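PDB 6GRH: microcin B17-processing protein McbD from Escherichia coli str. K-12 substr. MG1655, which is necessary to process the inactive microcin B17 precursor McbA into the active antibiotic peptide and belongs to the YcaO cyclodehydratase family. Local coordinates for residues L176-G181 and Y379-I385; E208-F214 and V226-T232; Y241-L245 and M392-P396. The protein carries 1 engineered substitution. One frame throughout, in Å; residues are numbered along the deposited sequence. Where two conformers were deposited one is given.

Interaction 1: L176-G181 and Y379-I385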
loop_
_atom_site.group_PDB
_atom_site.type_symbol
_atom_site.label_atom_id
_atom_site.label_comp_id
_atom_site.label_asym_id
_atom_site.label_seq_id
_atom_site.Cartn_x
_atom_site.Cartn_y
_atom_site.Cartn_z
ATOM N N LEU E 176 51.852 25.101 6.288
ATOM C CA LEU E 176 53.150 25.351 5.659
ATOM C C LEU E 176 52.990 26.080 4.315
ATOM O O LEU E 176 53.712 27.044 4.039
ATOM C CB LEU E 176 53.952 24.065 5.477
ATOM C CG LEU E 176 55.417 24.380 5.163
ATOM C CD1 LEU E 176 56.088 25.017 6.372
ATOM C CD2 LEU E 176 56.180 23.143 4.718
ATOM N N TYR E 177 52.029 25.633 3.508
ATOM C CA TYR E 177 51.684 26.308 2.239
ATOM C C TYR E 177 51.231 27.752 2.463
ATOM O O TYR E 177 51.704 28.672 1.780
ATOM C CB TYR E 177 50.577 25.560 1.511
ATOM C CG TYR E 177 49.981 26.319 0.347
ATOM C CD1 TYR E 177 50.702 26.509 -0.821
ATOM C CD2 TYR E 177 48.711 26.839 0.414
ATOM C CE1 TYR E 177 50.168 27.199 -1.898
ATOM C CE2 TYR E 177 48.163 27.534 -0.648
ATOM C CZ TYR E 177 48.887 27.706 -1.802
ATOM O OH TYR E 177 48.337 28.386 -2.851
ATOM N N TRP E 178 50.324 27.934 3.420
ATOM C CA TRP E 178 49.870 29.268 3.809
ATOM C C TRP E 178 51.054 30.184 4.162
ATOM O O TRP E 178 51.187 31.274 3.600
ATOM C CB TRP E 178 48.916 29.171 4.995
ATOM C CG TRP E 178 48.503 30.491 5.587
ATOM C CD1 TRP E 178 48.678 30.906 6.881
ATOM C CD2 TRP E 178 47.823 31.547 4.918
ATOM N NE1 TRP E 178 48.135 32.146 7.055
ATOM C CE2 TRP E 178 47.605 32.569 5.867
ATOM C CE3 TRP E 178 47.359 31.728 3.605
ATOM C CZ2 TRP E 178 46.957 33.764 5.546
ATOM C CZ3 TRP E 178 46.701 32.920 3.287
ATOM C CH2 TRP E 178 46.515 33.922 4.254
ATOM N N LEU E 179 51.933 29.717 5.045
ATOM C CA LEU E 179 53.027 30.550 5.555
ATOM C C LEU E 179 54.126 30.861 4.539
ATOM O O LEU E 179 54.652 31.966 4.539
ATOM C CB LEU E 179 53.635 29.926 6.812
ATOM C CG LEU E 179 52.656 29.891 7.992
ATOM C CD1 LEU E 179 53.140 28.951 9.089
ATOM C CD2 LEU E 179 52.378 31.281 8.541
ATOM N N GLN E 180 54.463 29.893 3.691
ATOM C CA GLN E 180 55.605 29.993 2.769
ATOM C C GLN E 180 55.244 30.217 1.303
ATOM O O GLN E 180 56.085 30.645 0.526
ATOM C CB GLN E 180 56.462 28.738 2.893
ATOM C CG GLN E 180 57.032 28.570 4.288
ATOM C CD GLN E 180 58.123 27.525 4.364
ATOM O OE1 GLN E 180 59.268 27.828 4.702
ATOM N NE2 GLN E 180 57.776 26.287 4.042
ATOM N N GLY E 181 54.011 29.914 0.923
ATOM C CA GLY E 181 53.598 29.975 -0.472
ATOM C C GLY E 181 54.115 28.877 -1.400
ATOM O O GLY E 181 53.949 28.991 -2.608
ATOM N N TYR E 379 58.446 24.675 10.964
ATOM C CA TYR E 379 58.459 26.103 10.689
ATOM C C TYR E 379 59.124 26.861 11.836
ATOM O O TYR E 379 59.074 26.427 12.982
ATOM C CB TYR E 379 57.033 26.600 10.455
ATOM C CG TYR E 379 56.957 28.005 9.916
ATOM C CD1 TYR E 379 57.129 28.257 8.564
ATOM C CD2 TYR E 379 56.712 29.089 10.765
ATOM C CE1 TYR E 379 57.056 29.540 8.058
ATOM C CE2 TYR E 379 56.637 30.380 10.271
ATOM C CZ TYR E 379 56.808 30.604 8.910
ATOM O OH TYR E 379 56.758 31.886 8.396
ATOM N N HIS E 380 59.781 27.967 11.499
ATOM C CA HIS E 380 60.298 28.920 12.489
ATOM C C HIS E 380 59.963 30.319 11.988
ATOM O O HIS E 380 60.003 30.562 10.778
ATOM C CB HIS E 380 61.819 28.758 12.686
ATOM C CG HIS E 380 62.329 29.340 13.974
ATOM N ND1 HIS E 380 62.807 30.633 14.078
ATOM C CD2 HIS E 380 62.431 28.805 15.216
ATOM C CE1 HIS E 380 63.190 30.863 15.323
ATOM N NE2 HIS E 380 62.962 29.773 16.035
ATOM N N THR E 381 59.619 31.226 12.908
ATOM C CA THR E 381 59.352 32.634 12.573
ATOM C C THR E 381 60.403 33.186 11.609
ATOM O O THR E 381 61.604 32.975 11.803
ATOM C CB THR E 381 59.323 33.532 13.826
ATOM O OG1 THR E 381 58.233 33.145 14.659
ATOM C CG2 THR E 381 59.147 35.014 13.451
ATOM N N GLY E 382 59.939 33.857 10.556
ATOM C CA GLY E 382 60.835 34.449 9.559
ATOM C C GLY E 382 61.144 33.589 8.347
ATOM O O GLY E 382 61.711 34.095 7.379
ATOM N N ASP E 383 60.784 32.301 8.389
ATOM C CA ASP E 383 60.966 31.398 7.252
ATOM C C ASP E 383 60.114 31.805 6.054
ATOM O O ASP E 383 60.584 31.767 4.927
ATOM C CB ASP E 383 60.576 29.950 7.604
ATOM C CG ASP E 383 61.659 29.185 8.349
ATOM O OD1 ASP E 383 62.717 29.748 8.672
ATOM O OD2 ASP E 383 61.418 27.983 8.610
ATOM N N GLY E 384 58.859 32.158 6.300
ATOM C CA GLY E 384 57.912 32.433 5.234
ATOM C C GLY E 384 57.517 33.889 5.151
ATOM O O GLY E 384 58.303 34.782 5.516
ATOM N N ILE E 385 56.297 34.116 4.671
ATOM C CA ILE E 385 55.752 35.451 4.439
ATOM C C ILE E 385 55.260 36.065 5.758
ATOM O O ILE E 385 54.365 35.505 6.420
ATOM C CB ILE E 385 54.592 35.403 3.427
ATOM C CG1 ILE E 385 55.079 34.861 2.074
ATOM C CG2 ILE E 385 53.976 36.786 3.233
ATOM C CD1 ILE E 385 53.990 34.158 1.282
#

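Interaction 2: E208-F214 and V226-T232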
loop_
_atom_site.group_PDB
_atom_site.type_symbol
_atom_site.label_atom_id
_atom_site.label_comp_id
_atom_site.label_asym_id
_atom_site.label_seq_id
_atom_site.Cartn_x
_atom_site.Cartn_y
_atom_site.Cartn_z
ATOM N N GLU E 208 31.475 28.817 -14.167
ATOM C CA GLU E 208 31.110 29.922 -13.273
ATOM C C GLU E 208 32.290 30.881 -13.031
ATOM O O GLU E 208 32.081 32.072 -12.823
ATOM C CB GLU E 208 30.606 29.366 -11.946
ATOM C CG GLU E 208 29.863 30.371 -11.057
ATOM C CD GLU E 208 28.370 30.532 -11.365
ATOM O OE1 GLU E 208 27.817 29.847 -12.273
ATOM O OE2 GLU E 208 27.727 31.345 -10.639
ATOM N N GLY E 209 33.515 30.358 -13.038
ATOM C CA GLY E 209 34.703 31.137 -12.677
ATOM C C GLY E 209 35.967 30.428 -13.122
ATOM O O GLY E 209 36.024 29.944 -14.247
ATOM N N ASP E 210 36.972 30.363 -12.246
ATOM C CA ASP E 210 38.233 29.653 -12.536
ATOM C C ASP E 210 38.730 28.864 -11.340
ATOM O O ASP E 210 38.394 29.190 -10.180
ATOM C CB ASP E 210 39.314 30.633 -12.974
ATOM C CG ASP E 210 38.956 31.317 -14.265
ATOM O OD1 ASP E 210 39.014 30.651 -15.335
ATOM O OD2 ASP E 210 38.553 32.502 -14.197
ATOM N N ILE E 211 39.514 27.822 -11.629
ATOM C CA ILE E 211 40.104 26.999 -10.580
ATOM C C ILE E 211 41.606 26.808 -10.736
ATOM O O ILE E 211 42.142 26.852 -11.854
ATOM C CB ILE E 211 39.452 25.608 -10.491
ATOM C CG1 ILE E 211 39.651 24.829 -11.798
ATOM C CG2 ILE E 211 37.967 25.740 -10.160
ATOM C CD1 ILE E 211 39.339 23.360 -11.678
ATOM N N ARG E 212 42.254 26.566 -9.600
ATOM C CA ARG E 212 43.628 26.128 -9.541
ATOM C C ARG E 212 43.705 24.919 -8.612
ATOM O O ARG E 212 43.018 24.859 -7.595
ATOM C CB ARG E 212 44.537 27.259 -9.046
ATOM C CG ARG E 212 44.525 28.543 -9.887
ATOM C CD ARG E 212 45.071 28.405 -11.306
ATOM N NE ARG E 212 46.525 28.195 -11.349
ATOM C CZ ARG E 212 47.451 29.131 -11.120
ATOM N NH1 ARG E 212 47.107 30.382 -10.845
ATOM N NH2 ARG E 212 48.746 28.813 -11.177
ATOM N N ILE E 213 44.535 23.949 -8.983
ATOM C CA ILE E 213 44.709 22.712 -8.222
ATOM C C ILE E 213 46.205 22.544 -7.940
ATOM O O ILE E 213 46.987 22.424 -8.860
ATOM C CB ILE E 213 44.217 21.495 -9.014
ATOM C CG1 ILE E 213 42.771 21.695 -9.488
ATOM C CG2 ILE E 213 44.368 20.220 -8.177
ATOM C CD1 ILE E 213 42.257 20.596 -10.404
ATOM N N PHE E 214 46.573 22.512 -6.668
ATOM C CA PHE E 214 47.940 22.388 -6.255
ATOM C C PHE E 214 48.141 21.158 -5.357
ATOM O O PHE E 214 47.327 20.888 -4.483
ATOM C CB PHE E 214 48.350 23.647 -5.485
ATOM C CG PHE E 214 48.307 24.915 -6.296
ATOM C CD1 PHE E 214 48.978 25.011 -7.507
ATOM C CD2 PHE E 214 47.627 26.036 -5.827
ATOM C CE1 PHE E 214 48.961 26.192 -8.248
ATOM C CE2 PHE E 214 47.614 27.220 -6.561
ATOM C CZ PHE E 214 48.279 27.293 -7.769
ATOM N N VAL E 226 45.976 17.534 -1.709
ATOM C CA VAL E 226 45.593 18.310 -2.876
ATOM C C VAL E 226 44.676 19.446 -2.468
ATOM O O VAL E 226 43.653 19.200 -1.844
ATOM C CB VAL E 226 44.942 17.413 -3.943
ATOM C CG1 VAL E 226 44.430 18.246 -5.107
ATOM C CG2 VAL E 226 45.973 16.399 -4.450
ATOM N N LEU E 227 45.057 20.673 -2.831
ATOM C CA LEU E 227 44.303 21.873 -2.509
ATOM C C LEU E 227 43.653 22.330 -3.790
ATOM O O LEU E 227 44.345 22.549 -4.781
ATOM C CB LEU E 227 45.239 22.982 -2.006
ATOM C CG LEU E 227 44.590 24.306 -1.584
ATOM C CD1 LEU E 227 43.701 24.142 -0.380
ATOM C CD2 LEU E 227 45.674 25.347 -1.328
ATOM N N THR E 228 42.328 22.441 -3.777
ATOM C CA THR E 228 41.575 22.978 -4.904
ATOM C C THR E 228 41.141 24.385 -4.507
ATOM O O THR E 228 40.712 24.610 -3.366
ATOM C CB THR E 228 40.338 22.116 -5.247
ATOM O OG1 THR E 228 39.768 21.589 -4.042
ATOM C CG2 THR E 228 40.699 20.961 -6.176
ATOM N N LEU E 229 41.256 25.317 -5.447
ATOM C CA LEU E 229 40.940 26.723 -5.221
ATOM C C LEU E 229 40.018 27.190 -6.320
ATOM O O LEU E 229 40.197 26.824 -7.481
ATOM C CB LEU E 229 42.223 27.552 -5.243
ATOM C CG LEU E 229 43.200 27.324 -4.097
ATOM C CD1 LEU E 229 44.445 28.171 -4.317
ATOM C CD2 LEU E 229 42.567 27.640 -2.747
ATOM N N TYR E 230 39.037 27.996 -5.941
ATOM C CA TYR E 230 38.053 28.543 -6.858
ATOM C C TYR E 230 37.902 30.019 -6.574
ATOM O O TYR E 230 37.897 30.433 -5.406
ATOM C CB TYR E 230 36.681 27.890 -6.648
ATOM C CG TYR E 230 35.555 28.591 -7.386
ATOM C CD1 TYR E 230 35.363 28.387 -8.750
ATOM C CD2 TYR E 230 34.695 29.464 -6.727
ATOM C CE1 TYR E 230 34.350 29.025 -9.437
ATOM C CE2 TYR E 230 33.674 30.101 -7.407
ATOM C CZ TYR E 230 33.511 29.875 -8.766
ATOM O OH TYR E 230 32.498 30.484 -9.459
ATOM N N GLY E 231 37.725 30.786 -7.644
ATOM C CA GLY E 231 37.333 32.177 -7.549
ATOM C C GLY E 231 36.611 32.661 -8.791
ATOM O O GLY E 231 36.879 32.183 -9.880
ATOM N N THR E 232 35.685 33.606 -8.621
ATOM C CA THR E 232 35.038 34.262 -9.757
ATOM C C THR E 232 34.861 35.774 -9.555
ATOM O O THR E 232 34.676 36.252 -8.422
ATOM C CB THR E 232 33.686 33.610 -10.085
ATOM O OG1 THR E 232 33.214 34.096 -11.345
ATOM C CG2 THR E 232 32.646 33.865 -8.998
#

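Interaction 3: Y241-L245 and M392-P396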
loop_
_atom_site.group_PDB
_atom_site.type_symbol
_atom_site.label_atom_id
_atom_site.label_comp_id
_atom_site.label_asym_id
_atom_site.label_seq_id
_atom_site.Cartn_x
_atom_site.Cartn_y
_atom_site.Cartn_z
ATOM N N TYR E 241 34.698 32.888 -3.814
ATOM C CA TYR E 241 35.882 32.122 -3.458
ATOM C C TYR E 241 35.466 30.865 -2.719
ATOM O O TYR E 241 34.562 30.909 -1.883
ATOM C CB TYR E 241 36.836 32.959 -2.574
ATOM C CG TYR E 241 37.904 32.171 -1.831
ATOM C CD1 TYR E 241 39.028 31.690 -2.492
ATOM C CD2 TYR E 241 37.787 31.908 -0.472
ATOM C CE1 TYR E 241 40.008 30.965 -1.825
ATOM C CE2 TYR E 241 38.751 31.179 0.208
ATOM C CZ TYR E 241 39.868 30.700 -0.475
ATOM O OH TYR E 241 40.847 29.962 0.202
ATOM N N SER E 242 36.137 29.750 -3.005
ATOM C CA SER E 242 35.990 28.560 -2.170
ATOM C C SER E 242 37.222 27.693 -2.281
ATOM O O SER E 242 38.092 27.929 -3.123
ATOM C CB SER E 242 34.724 27.776 -2.551
ATOM O OG SER E 242 34.433 26.829 -1.550
ATOM N N THR E 243 37.309 26.697 -1.416
ATOM C CA THR E 243 38.483 25.846 -1.387
ATOM C C THR E 243 38.123 24.474 -0.886
ATOM O O THR E 243 37.125 24.305 -0.204
ATOM C CB THR E 243 39.632 26.466 -0.536
ATOM O OG1 THR E 243 40.775 25.595 -0.531
ATOM C CG2 THR E 243 39.216 26.709 0.885
ATOM N N GLY E 244 38.924 23.499 -1.275
ATOM C CA GLY E 244 38.810 22.140 -0.789
ATOM C C GLY E 244 40.191 21.557 -0.610
ATOM O O GLY E 244 41.142 21.943 -1.300
ATOM N N LEU E 245 40.300 20.627 0.321
ATOM C CA LEU E 245 41.564 20.018 0.652
ATOM C C LEU E 245 41.343 18.572 1.056
ATOM O O LEU E 245 40.424 18.266 1.823
ATOM C CB LEU E 245 42.207 20.768 1.807
ATOM C CG LEU E 245 43.530 20.229 2.364
ATOM C CD1 LEU E 245 44.642 20.285 1.323
ATOM C CD2 LEU E 245 43.902 21.056 3.575
ATOM N N MET E 392 44.908 34.369 9.843
ATOM C CA MET E 392 44.403 33.018 9.673
ATOM C C MET E 392 44.221 32.674 8.189
ATOM O O MET E 392 43.698 33.466 7.418
ATOM C CB MET E 392 43.109 32.803 10.425
ATOM C CG MET E 392 42.648 31.379 10.268
ATOM S SD MET E 392 41.480 30.881 11.501
ATOM C CE MET E 392 41.124 29.244 10.848
ATOM N N VAL E 393 44.680 31.482 7.816
ATOM C CA VAL E 393 44.457 30.901 6.474
ATOM C C VAL E 393 42.960 30.964 6.077
ATOM O O VAL E 393 42.115 30.707 6.926
ATOM C CB VAL E 393 44.992 29.433 6.415
ATOM C CG1 VAL E 393 44.211 28.507 7.327
ATOM C CG2 VAL E 393 45.019 28.893 4.980
ATOM N N PRO E 394 42.640 31.345 4.812
ATOM C CA PRO E 394 41.244 31.443 4.355
ATOM C C PRO E 394 40.632 30.065 3.983
ATOM O O PRO E 394 40.334 29.764 2.813
ATOM C CB PRO E 394 41.339 32.405 3.164
ATOM C CG PRO E 394 42.695 32.139 2.592
ATOM C CD PRO E 394 43.570 31.867 3.787
ATOM N N PHE E 395 40.441 29.253 5.018
ATOM C CA PHE E 395 40.018 27.868 4.896
ATOM C C PHE E 395 39.040 27.638 6.045
ATOM O O PHE E 395 39.291 28.155 7.131
ATOM C CB PHE E 395 41.242 26.956 5.026
ATOM C CG PHE E 395 40.964 25.515 4.717
ATOM C CD1 PHE E 395 40.664 24.624 5.732
ATOM C CD2 PHE E 395 41.015 25.045 3.406
ATOM C CE1 PHE E 395 40.393 23.291 5.461
ATOM C CE2 PHE E 395 40.744 23.713 3.123
ATOM C CZ PHE E 395 40.424 22.837 4.161
ATOM N N PRO E 396 37.920 26.904 5.818
ATOM C CA PRO E 396 36.946 26.664 6.914
ATOM C C PRO E 396 37.406 25.651 7.987
ATOM O O PRO E 396 36.884 25.625 9.124
ATOM C CB PRO E 396 35.708 26.118 6.188
ATOM C CG PRO E 396 36.150 25.700 4.834
ATOM C CD PRO E 396 37.527 26.218 4.569
ATOM O OXT PRO E 396 38.306 24.822 7.735
#

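Interaction 1: L176-G181 and Y379-I385
Leu179, in the last turn of helix 157-180, meets the phenol ring of Tyr379, in the loop that follows strand 350-358. One methyl of the leucine, CD1, stands 3.8 Å from the centroid of the ring and only 3° off its normal, a CH-pi contact directly over the face. Its CB adds a second touch, 3.7 Å from Tyr379 CE1, so leucine suits the place by offering both a stem and a branch to a flat partner. Tyr379 reaches the helix because its CG lies anti to the backbone N (chi1 -169°), which swings the ring out toward the leucine. The neighbouring Gln180 brings its CG to the ring edge, close to the ring plane, with its amide turned 83° from the ring.

The same leucine also works through its backbone. Its carbonyl, near the helix end, receives Ile385 N in a nearly straight 2.7 Å bond to Leu179 O. Gly384 lies so close, its CA 3.4 Å from Leu179 O, that a CB would collide with that oxygen; glycine is therefore suited to the position. Ile385 then lays its CD1 methyl alongside the helix end, 4.1 Å from Gln180 C. The loop is shaped by a type II beta turn from His380 to Asp383, and the Tyr379 hydroxyl accepts a hydrogen bond from Gly384 N and is bonded to Glu389, which also binds Gly382 N. The hydroxyl thus ties the loop together while the ring face packs on the helix.

Gly181 leaves the helix with positive phi and pairs through its backbone with Val307, while Tyr177 and Trp178, on other sides of the helix, pack against helix 296-304. The contact is structural packing that fastens the loop to the C-terminal end of helix 157-180.

Interaction 2: E208-F214 and V226-T232
Glu208 and Thr232 open the pairing: Thr232 OG1 donates to Glu208 O over 2.8 Å, joining the helix end to the residue just past the partner strand. The glutamate stem crosses the end of Tyr230, Glu208 CG 3.1 Å from Tyr230 OH, while its carboxylate goes to Ser237 and to Ser67 of the McbC chain. Tyr230 keeps CG opposite its backbone N (chi1 169°), which carries the ring past Asp210 O to Gly209 and Glu208. At Gly209 a CB would run into Gly231 O, Thr232 CB and Tyr230 CE1, so glycine fits. Asp210 starts the antiparallel pairing, its N and O both bonded to Gly231. Ile211 faces Tyr230 in a non-hydrogen-bonded pair and sets its CG2 methyl at the ring edge, 4.0 Å from Tyr230 CD1. Arg212 pairs with Leu229 on the other face; Phe214 CZ lies over one face of its guanidinium, toward the rim, and Glu186 salt-bridges it. Ile213 uses its two branches separately, CG1 beside Thr228 CG2 and CG2 3.7 Å from Val226 CG1. Phe214 closes the series with two bonds to Leu227, while Leu229 CD1 comes to its ring edge, 4.0 Å from Phe214 CE2.

The hairpin lies between strands 182-187 and 241-248 of a mixed sheet. Helix 251-275 packs on the face of Ile213 and Thr228, and helix 296-304 on that of Arg212 and Leu229.

Interaction 3: Y241-L245 and M392-P396
An inverse gamma turn centred on Pro394 brings the proline-bearing C-terminal tail of this YcaO protein against strand 241-248, an outermost strand of its mixed sheet within the chain, where Tyr241, Thr243 and Leu245 project toward it. Proline-rich C termini are a recognised feature of YcaO cyclodehydratases, and the tail is probably of that kind.

The one hydrogen bond across the contact runs from Tyr241 OH to Pro394 O, 2.7 Å long, with the donor tilted 17° from the carbonyl plane. The acceptor lies at the edge of the tyrosine ring, near its plane. Pro394 CG also sits 3.7 Å from Tyr241 OH; a rigid proline suits the place, since its ring helps to hold the turn while its carbonyl takes the phenol.

Phe395 lies across the next two side chains at about a right angle. With Phe395 CG anti to the backbone N (chi1 -171°), the ring is carried to the strand, where CD2 is 3.5 Å from Thr243 CG2 and CE2 is 3.5 Å from Leu245 CB. Thr243 serves both sides, its hydroxyl bonding Thr228 O in the sheet while its methyl meets the tail. Helix 157-180 borders the site through Leu174 and Trp178. At the very end, Pro396 CD rides 3.5 Å above the plane of the Phe395 ring, toward its rim, and reaches Thr243 CG2 at 4.1 Å.

How the interactions relate
Following the chain from the N terminus, helix 157-180 supplies the first half of interaction 1, then the hairpin of interaction 2 opens and closes locally, nested inside the loop that interaction 1 will complete. Strand 241-248 comes next and begins interaction 3, in series with interaction 2 and side by side with it in the same sheet. The chain returns much later: residues 379-385 close interaction 1, and 392-396 close interaction 3, so the two long loops cross. Tyr177 packs on Leu227, and Trp178 on Pro394, linking helix to hairpin and tail. The three contacts thus tie the end of helix 157-180, the mixed sheet and the C-terminal tail together.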